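Local coordinates for metallo-beta-lactamase family protein (Staphylococcus aureus, PDB 3R2U) that is probably an iron-dependent enzyme of the metallo-beta-lactamase superfamily, with a rhodanese-like sequence in its C-terminal part, at residues A[302-305]-A[306-309]; A[332-335]-A[336-339]; A[29-33]-A[34-38]. All coordinates share one frame; numbering follows the deposited sequence. Where two conformers were deposited one is given.

Contact 1. Residues A[302-305]-A[306-309]; sequences LRSK and EAYH
Ser-304 and Ala-307 make the start of a helix into a worked example of N-capping. The hydroxyl OG of Ser-304 accepts the backbone N-H of Ala-307 at 3.0 Å, close to straight at 157°, and so occupies an amide of the first turn, where the helix itself supplies no preceding turn of acceptors. With chi1 at 69°, OG sits between the backbone N and the carbonyl carbon of its own residue, turned up to the helix end. Ordinary helical bonds follow at once: Tyr-308 N to Ser-304 O at 2.9 Å and His-309 N to Lys-305 O at 3.0 Å.

Charged groups lie on two flanks. Lys-305 NZ and Glu-306 OE1, 3.7 Å apart, form a long salt bridge, doubtful because Glu-306 has a second conformer; the two chains cross at a slant. The guanidinium of Arg-303 lays one face over Ala-307 C and Tyr-308 CA, while its NH2 forms a salt bridge with Asp-301 OD2 and a hydrogen bond to Gly-311 O.

Apolar contact is modest: Arg-303 CB meets Ala-307 CB at 3.8 Å, and the methyl also lies against Ser-304 OG.

The segment runs from strand 298-301 of the four-stranded parallel sheet into helix 305-310. Tyr-308 stacks on His-312 and bonds through OH to Thr-316 O beside strand 317-318, and Ala-307 packs against Ala-307 of the second subunit.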
loop_
_atom_site.group_PDB
_atom_site.type_symbol
_atom_site.label_atom_id
_atom_site.label_comp_id
_atom_site.label_asym_id
_atom_site.label_seq_id
_atom_site.Cartn_x
_atom_site.Cartn_y
_atom_site.Cartn_z
ATOM N N LEU A 302 3.168 21.367 4.035
ATOM C CA LEU A 302 3.252 20.115 4.794
ATOM C C LEU A 302 4.626 19.532 4.956
ATOM O O LEU A 302 4.769 18.496 5.613
ATOM C CB LEU A 302 2.384 19.059 4.104
ATOM C CG LEU A 302 0.917 19.435 3.957
ATOM C CD1 LEU A 302 0.216 18.409 3.098
ATOM C CD2 LEU A 302 0.244 19.554 5.311
ATOM N N ARG A 303 5.645 20.168 4.368
ATOM C CA ARG A 303 6.997 19.624 4.443
ATOM C C ARG A 303 7.626 19.827 5.824
ATOM O O ARG A 303 7.073 20.509 6.681
ATOM C CB ARG A 303 7.891 20.257 3.364
ATOM C CG ARG A 303 7.446 19.977 1.924
ATOM C CD ARG A 303 8.305 20.751 0.963
ATOM N NE ARG A 303 8.141 22.175 1.222
ATOM C CZ ARG A 303 9.060 23.104 0.976
ATOM N NH1 ARG A 303 10.231 22.781 0.457
ATOM N NH2 ARG A 303 8.806 24.364 1.277
ATOM N N SER A 304 8.775 19.191 6.031
ATOM C CA SER A 304 9.519 19.322 7.280
ATOM C C SER A 304 9.937 20.776 7.491
ATOM O O SER A 304 10.063 21.561 6.522
ATOM C CB SER A 304 10.776 18.452 7.261
ATOM O OG SER A 304 11.739 18.952 6.326
ATOM N N LYS A 305 10.163 21.144 8.745
ATOM C CA LYS A 305 10.630 22.495 9.035
ATOM C C LYS A 305 11.966 22.765 8.336
ATOM O O LYS A 305 12.212 23.890 7.918
ATOM C CB LYS A 305 10.686 22.788 10.541
ATOM C CG LYS A 305 11.707 22.013 11.328
ATOM C CD LYS A 305 11.650 22.385 12.819
ATOM C CE LYS A 305 12.804 21.747 13.619
ATOM N NZ LYS A 305 12.772 20.260 13.515
ATOM N N GLU A 306 12.837 21.764 8.198
ATOM C CA GLU A 306 14.099 22.023 7.502
ATOM C C GLU A 306 13.901 22.228 5.996
ATOM O O GLU A 306 14.590 23.044 5.395
ATOM C CB GLU A 306 15.244 21.041 7.834
ATOM C CG GLU A 306 14.867 19.647 8.195
ATOM C CD GLU A 306 14.362 19.524 9.613
ATOM O OE1 GLU A 306 14.969 20.128 10.527
ATOM O OE2 GLU A 306 13.365 18.807 9.810
ATOM N N ALA A 307 12.969 21.507 5.384
ATOM C CA ALA A 307 12.676 21.723 3.961
ATOM C C ALA A 307 12.109 23.128 3.772
ATOM O O ALA A 307 12.490 23.851 2.858
ATOM C CB ALA A 307 11.663 20.670 3.421
ATOM N N TYR A 308 11.192 23.500 4.651
ATOM C CA TYR A 308 10.558 24.801 4.589
ATOM C C TYR A 308 11.618 25.872 4.671
ATOM O O TYR A 308 11.624 26.789 3.869
ATOM C CB TYR A 308 9.521 24.948 5.712
ATOM C CG TYR A 308 8.705 26.209 5.641
ATOM C CD1 TYR A 308 7.661 26.320 4.744
ATOM C CD2 TYR A 308 8.964 27.284 6.487
ATOM C CE1 TYR A 308 6.896 27.453 4.673
ATOM C CE2 TYR A 308 8.201 28.448 6.425
ATOM C CZ TYR A 308 7.168 28.518 5.507
ATOM O OH TYR A 308 6.384 29.631 5.426
ATOM N N HIS A 309 12.536 25.734 5.621
ATOM C CA HIS A 309 13.630 26.707 5.795
ATOM C C HIS A 309 14.539 26.735 4.558
ATOM O O HIS A 309 15.022 27.788 4.151
ATOM C CB HIS A 309 14.445 26.372 7.052
ATOM C CG HIS A 309 15.552 27.341 7.333
ATOM N ND1 HIS A 309 16.841 27.160 6.869
ATOM C CD2 HIS A 309 15.564 28.505 8.028
ATOM C CE1 HIS A 309 17.597 28.171 7.265
ATOM N NE2 HIS A 309 16.845 29.001 7.969
#

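Contact 2. Residues A[332-335]-A[336-339]; sequences YLNY and DQEI
Asn-334 has its CG anti to the backbone N (chi1 -173°), and this swings its amide toward the returning chain, where OD1 meets the backbone N-H of Asp-336. Gln-337 reaches the same amide from the other end of the turn: its first torsion sets CG beside its own N, and an extended chain beyond CG brings its amide across that of Asn-334 at a slant. Side-chain torsions and backbone bend thus work together.

The backbone forms a type I beta turn from Asn-334 to Gln-337, closed by Gln-337 N to Asn-334 O at 3.1 Å. That bond is nearly straight at the hydrogen (164°), yet the donor stands well above the carbonyl plane. Inside the turn, Asp-336 N gives a second bond to Asn-334 OD1 at 3.0 Å, an Asx turn, which helps to set the rotation of the amide. One residue therefore supplies both acceptors, a main-chain oxygen and a side-chain oxygen, to successive amides.

The planes of the two amides differ by 40°. Asn-334 ND2 and Gln-337 NE2 approach to 3.2 Å, but as modelled both are donors, and they make no bond.

On the buried side, Leu-333 and Ile-339 cross at about a right angle, and their CD1 methyls meet at 3.3 Å, closer than carbons normally come, so the exact spacing is doubtful. Ile-339 CD1 also lies 3.9 Å from Asn-334 O.

The turn lies in the loop that leads from helix 325-329 to strand 339-342. Ile-339 packs on Leu-298 and Phe-300 of the neighbouring strand 298-301 and on Ile-363 of strand 363-367, whereas Tyr-335 leans on helix 269-279 and bonds through OH to Ile-358 O.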
loop_
_atom_site.group_PDB
_atom_site.type_symbol
_atom_site.label_atom_id
_atom_site.label_comp_id
_atom_site.label_asym_id
_atom_site.label_seq_id
_atom_site.Cartn_x
_atom_site.Cartn_y
_atom_site.Cartn_z
ATOM N N TYR A 332 -4.178 27.542 13.461
ATOM C CA TYR A 332 -4.314 28.308 12.216
ATOM C C TYR A 332 -5.482 27.930 11.322
ATOM O O TYR A 332 -5.858 28.724 10.474
ATOM C CB TYR A 332 -3.048 28.153 11.366
ATOM C CG TYR A 332 -1.800 28.609 12.058
ATOM C CD1 TYR A 332 -1.001 27.704 12.743
ATOM C CD2 TYR A 332 -1.425 29.946 12.045
ATOM C CE1 TYR A 332 0.136 28.117 13.399
ATOM C CE2 TYR A 332 -0.289 30.370 12.708
ATOM C CZ TYR A 332 0.482 29.447 13.380
ATOM O OH TYR A 332 1.613 29.841 14.026
ATOM N N LEU A 333 -6.056 26.741 11.506
ATOM C CA LEU A 333 -7.122 26.281 10.624
ATOM C C LEU A 333 -8.324 27.183 10.747
ATOM O O LEU A 333 -8.783 27.444 11.843
ATOM C CB LEU A 333 -7.530 24.826 10.951
ATOM C CG LEU A 333 -8.415 24.114 9.912
ATOM C CD1 LEU A 333 -7.706 23.963 8.588
ATOM C CD2 LEU A 333 -8.847 22.754 10.408
ATOM N N ASN A 334 -8.798 27.700 9.625
ATOM C CA ASN A 334 -10.011 28.506 9.619
ATOM C C ASN A 334 -11.123 27.656 8.945
ATOM O O ASN A 334 -11.098 27.431 7.718
ATOM C CB ASN A 334 -9.761 29.817 8.885
ATOM C CG ASN A 334 -10.917 30.769 8.986
ATOM O OD1 ASN A 334 -12.071 30.363 9.134
ATOM N ND2 ASN A 334 -10.618 32.051 8.900
ATOM N N TYR A 335 -12.078 27.168 9.753
ATOM C CA TYR A 335 -13.150 26.310 9.244
ATOM C C TYR A 335 -14.083 26.977 8.250
ATOM O O TYR A 335 -14.803 26.295 7.532
ATOM C CB TYR A 335 -13.981 25.725 10.401
ATOM C CG TYR A 335 -13.281 24.619 11.153
ATOM C CD1 TYR A 335 -12.283 24.906 12.073
ATOM C CD2 TYR A 335 -13.626 23.283 10.953
ATOM C CE1 TYR A 335 -11.654 23.910 12.765
ATOM C CE2 TYR A 335 -13.007 22.276 11.668
ATOM C CZ TYR A 335 -12.013 22.602 12.566
ATOM O OH TYR A 335 -11.348 21.642 13.280
ATOM N N ASP A 336 -14.065 28.295 8.205
ATOM C CA ASP A 336 -14.936 29.058 7.322
ATOM C C ASP A 336 -14.310 29.323 5.958
ATOM O O ASP A 336 -14.919 30.009 5.121
ATOM C CB ASP A 336 -15.287 30.401 7.983
ATOM C CG ASP A 336 -15.941 30.231 9.366
ATOM O OD1 ASP A 336 -16.662 29.255 9.568
ATOM O OD2 ASP A 336 -15.759 31.091 10.245
ATOM N N GLN A 337 -13.087 28.840 5.731
ATOM C CA GLN A 337 -12.437 29.075 4.441
ATOM C C GLN A 337 -11.939 27.794 3.804
ATOM O O GLN A 337 -11.623 26.825 4.487
ATOM C CB GLN A 337 -11.226 30.005 4.606
ATOM C CG GLN A 337 -11.540 31.357 5.212
ATOM C CD GLN A 337 -10.336 32.298 5.245
ATOM O OE1 GLN A 337 -9.334 32.094 4.539
ATOM N NE2 GLN A 337 -10.454 33.363 6.034
ATOM N N GLU A 338 -11.869 27.816 2.491
ATOM C CA GLU A 338 -11.254 26.745 1.730
ATOM C C GLU A 338 -9.746 26.992 1.806
ATOM O O GLU A 338 -9.286 28.132 1.752
ATOM C CB GLU A 338 -11.718 26.762 0.274
ATOM C CG GLU A 338 -13.238 26.677 0.102
ATOM C CD GLU A 338 -13.655 26.569 -1.379
ATOM O OE1 GLU A 338 -14.511 27.367 -1.819
ATOM O OE2 GLU A 338 -13.113 25.702 -2.103
ATOM N N ILE A 339 -8.983 25.915 1.897
ATOM C CA ILE A 339 -7.546 25.992 2.104
ATOM C C ILE A 339 -6.760 25.190 1.082
ATOM O O ILE A 339 -7.246 24.177 0.594
ATOM C CB ILE A 339 -7.288 25.442 3.530
ATOM C CG1 ILE A 339 -7.833 26.444 4.544
ATOM C CG2 ILE A 339 -5.836 25.098 3.772
ATOM C CD1 ILE A 339 -8.031 25.897 5.935
#

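Contact 3. Residues A[29-33]-A[34-38]; sequences QFYDK and HLSQA
Asp-32 meets His-34 and Leu-35 through a side chain folded back over the hairpin's turn. Its CB lies 3.9 Å from Leu-35 CD1, and CG comes against Leu-35 CG at 3.6 Å, so the leucine covers the base of the carboxylate. With CG anti to the backbone N (chi1 -180°), OD1 is delivered to two amides. It takes Leu-35 N at 2.7 Å in a nearly straight bond on its anti side, with the donor tilted out of the carboxylate plane, and His-34 N in a weak, bent one. At the far tip, OD2 accepts a hydrogen bond from a water 2.7 Å away, which also hydrogen-bonds His-34 ND1; this bridge links carboxylate and imidazole.

Lys-33 runs beside that ring and points the same way, its CG over one face in a CH-pi contact, 4.1 Å from the centroid.

In the backbone, Asp-32 N bonds Gln-37 O at 2.9 Å. Asp-32 O receives two weak bonds, from Ser-36 N and Gln-37 N, and Ser-36 with its positive phi completes a G1 beta bulge. Tyr-31 lays its ring over Gln-37 N and has Ala-38 CB at its edge.

Strands 25-32 and 37-44 form the hairpin, and 25-32 is an outermost strand, within this chain, of a mixed six-stranded sheet. Phe-30 packs on helix 60-69, while His-34 stacks on Tyr-321 and touches helix 325-329.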
loop_
_atom_site.group_PDB
_atom_site.type_symbol
_atom_site.label_atom_id
_atom_site.label_comp_id
_atom_site.label_asym_id
_atom_site.label_seq_id
_atom_site.Cartn_x
_atom_site.Cartn_y
_atom_site.Cartn_z
ATOM N N GLN A 29 -8.571 -1.714 21.079
ATOM C CA GLN A 29 -8.376 -0.287 21.130
ATOM C C GLN A 29 -7.849 0.218 19.781
ATOM O O GLN A 29 -7.060 -0.464 19.120
ATOM C CB GLN A 29 -7.385 0.044 22.248
ATOM C CG GLN A 29 -7.135 1.531 22.506
ATOM C CD GLN A 29 -5.810 2.022 21.937
ATOM O OE1 GLN A 29 -5.371 1.603 20.854
ATOM N NE2 GLN A 29 -5.144 2.891 22.690
ATOM N N PHE A 30 -8.304 1.400 19.381
ATOM C CA PHE A 30 -7.859 2.060 18.135
ATOM C C PHE A 30 -7.325 3.407 18.556
ATOM O O PHE A 30 -8.036 4.178 19.199
ATOM C CB PHE A 30 -9.028 2.259 17.147
ATOM C CG PHE A 30 -9.674 0.970 16.688
ATOM C CD1 PHE A 30 -10.542 0.271 17.528
ATOM C CD2 PHE A 30 -9.432 0.473 15.419
ATOM C CE1 PHE A 30 -11.127 -0.933 17.114
ATOM C CE2 PHE A 30 -10.043 -0.718 14.984
ATOM C CZ PHE A 30 -10.881 -1.418 15.838
ATOM N N TYR A 31 -6.085 3.710 18.194
ATOM C CA TYR A 31 -5.479 4.959 18.600
ATOM C C TYR A 31 -5.100 5.770 17.397
ATOM O O TYR A 31 -4.420 5.268 16.512
ATOM C CB TYR A 31 -4.214 4.703 19.402
ATOM C CG TYR A 31 -3.777 5.918 20.190
ATOM C CD1 TYR A 31 -4.517 6.317 21.307
ATOM C CD2 TYR A 31 -2.647 6.655 19.844
ATOM C CE1 TYR A 31 -4.164 7.395 22.053
ATOM C CE2 TYR A 31 -2.266 7.779 20.611
ATOM C CZ TYR A 31 -3.050 8.125 21.721
ATOM O OH TYR A 31 -2.769 9.196 22.524
ATOM N N ASP A 32 -5.552 7.011 17.340
ATOM C CA ASP A 32 -5.113 7.887 16.253
ATOM C C ASP A 32 -3.968 8.726 16.794
ATOM O O ASP A 32 -4.138 9.499 17.732
ATOM C CB ASP A 32 -6.213 8.780 15.735
ATOM C CG ASP A 32 -5.720 9.670 14.600
ATOM O OD1 ASP A 32 -4.878 10.572 14.848
ATOM O OD2 ASP A 32 -6.149 9.446 13.464
ATOM N N LYS A 33 -2.796 8.574 16.215
ATOM C CA LYS A 33 -1.625 9.310 16.699
ATOM C C LYS A 33 -1.745 10.844 16.554
ATOM O O LYS A 33 -1.232 11.599 17.395
ATOM C CB LYS A 33 -0.380 8.815 15.981
ATOM C CG LYS A 33 -0.365 9.162 14.478
ATOM C CD LYS A 33 0.952 8.783 13.821
ATOM C CE LYS A 33 1.011 9.290 12.387
ATOM N NZ LYS A 33 2.317 9.004 11.758
ATOM N N HIS A 34 -2.421 11.322 15.511
ATOM C CA HIS A 34 -2.543 12.782 15.307
ATOM C C HIS A 34 -3.508 13.412 16.288
ATOM O O HIS A 34 -3.278 14.522 16.803
ATOM C CB HIS A 34 -2.986 13.093 13.894
ATOM C CG HIS A 34 -1.993 12.691 12.863
ATOM N ND1 HIS A 34 -2.190 11.623 12.017
ATOM C CD2 HIS A 34 -0.769 13.193 12.564
ATOM C CE1 HIS A 34 -1.154 11.515 11.210
ATOM N NE2 HIS A 34 -0.276 12.451 11.527
ATOM N N LEU A 35 -4.579 12.683 16.567
ATOM C CA LEU A 35 -5.596 13.132 17.498
ATOM C C LEU A 35 -5.245 12.823 18.955
ATOM O O LEU A 35 -5.828 13.417 19.847
ATOM C CB LEU A 35 -6.931 12.435 17.179
ATOM C CG LEU A 35 -7.496 12.572 15.769
ATOM C CD1 LEU A 35 -8.785 11.735 15.622
ATOM C CD2 LEU A 35 -7.741 14.034 15.429
ATOM N N SER A 36 -4.312 11.888 19.185
ATOM C CA SER A 36 -3.978 11.387 20.538
ATOM C C SER A 36 -5.254 10.844 21.172
ATOM O O SER A 36 -5.488 10.981 22.387
ATOM C CB SER A 36 -3.392 12.471 21.430
ATOM O OG SER A 36 -2.130 12.904 20.974
ATOM N N GLN A 37 -6.056 10.183 20.344
ATOM C CA GLN A 37 -7.388 9.740 20.725
ATOM C C GLN A 37 -7.561 8.245 20.660
ATOM O O GLN A 37 -7.135 7.602 19.699
ATOM C CB GLN A 37 -8.384 10.453 19.800
ATOM C CG GLN A 37 -9.869 10.301 20.150
ATOM C CD GLN A 37 -10.545 9.111 19.516
ATOM O OE1 GLN A 37 -10.086 8.585 18.499
ATOM N NE2 GLN A 37 -11.659 8.684 20.106
ATOM N N ALA A 38 -8.222 7.705 21.689
ATOM C CA ALA A 38 -8.498 6.291 21.789
ATOM C C ALA A 38 -9.985 5.993 21.676
ATOM O O ALA A 38 -10.790 6.575 22.390
ATOM C CB ALA A 38 -7.962 5.726 23.109
HETATM O O HOH W 1 -9.271 6.281 17.630
HETATM O O HOH W 2 -4.712 10.701 11.491
HETATM O O HOH W 3 2.134 12.018 10.200
HETATM O O HOH W 4 -0.553 10.807 20.084
#

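Overall arrangement
Read from the N terminus, the contacts come in series, and none nests within or crosses another. Contact 3 closes the hairpin between strands 25-32 and 37-44, in the metallo-beta-lactamase part that holds the iron (III) ion. Much later, contact 1 marks the step from strand 298-301 into helix 305-310, and contact 2 then turns the chain into strand 339-342. These last two serve neighbouring strands of one parallel sheet, their centres about 21 Å apart. Through His-34, contact 3 reaches Tyr-321 and helix 325-329, which lie between contacts 1 and 2 in sequence, thereby tying the hairpin to this later region.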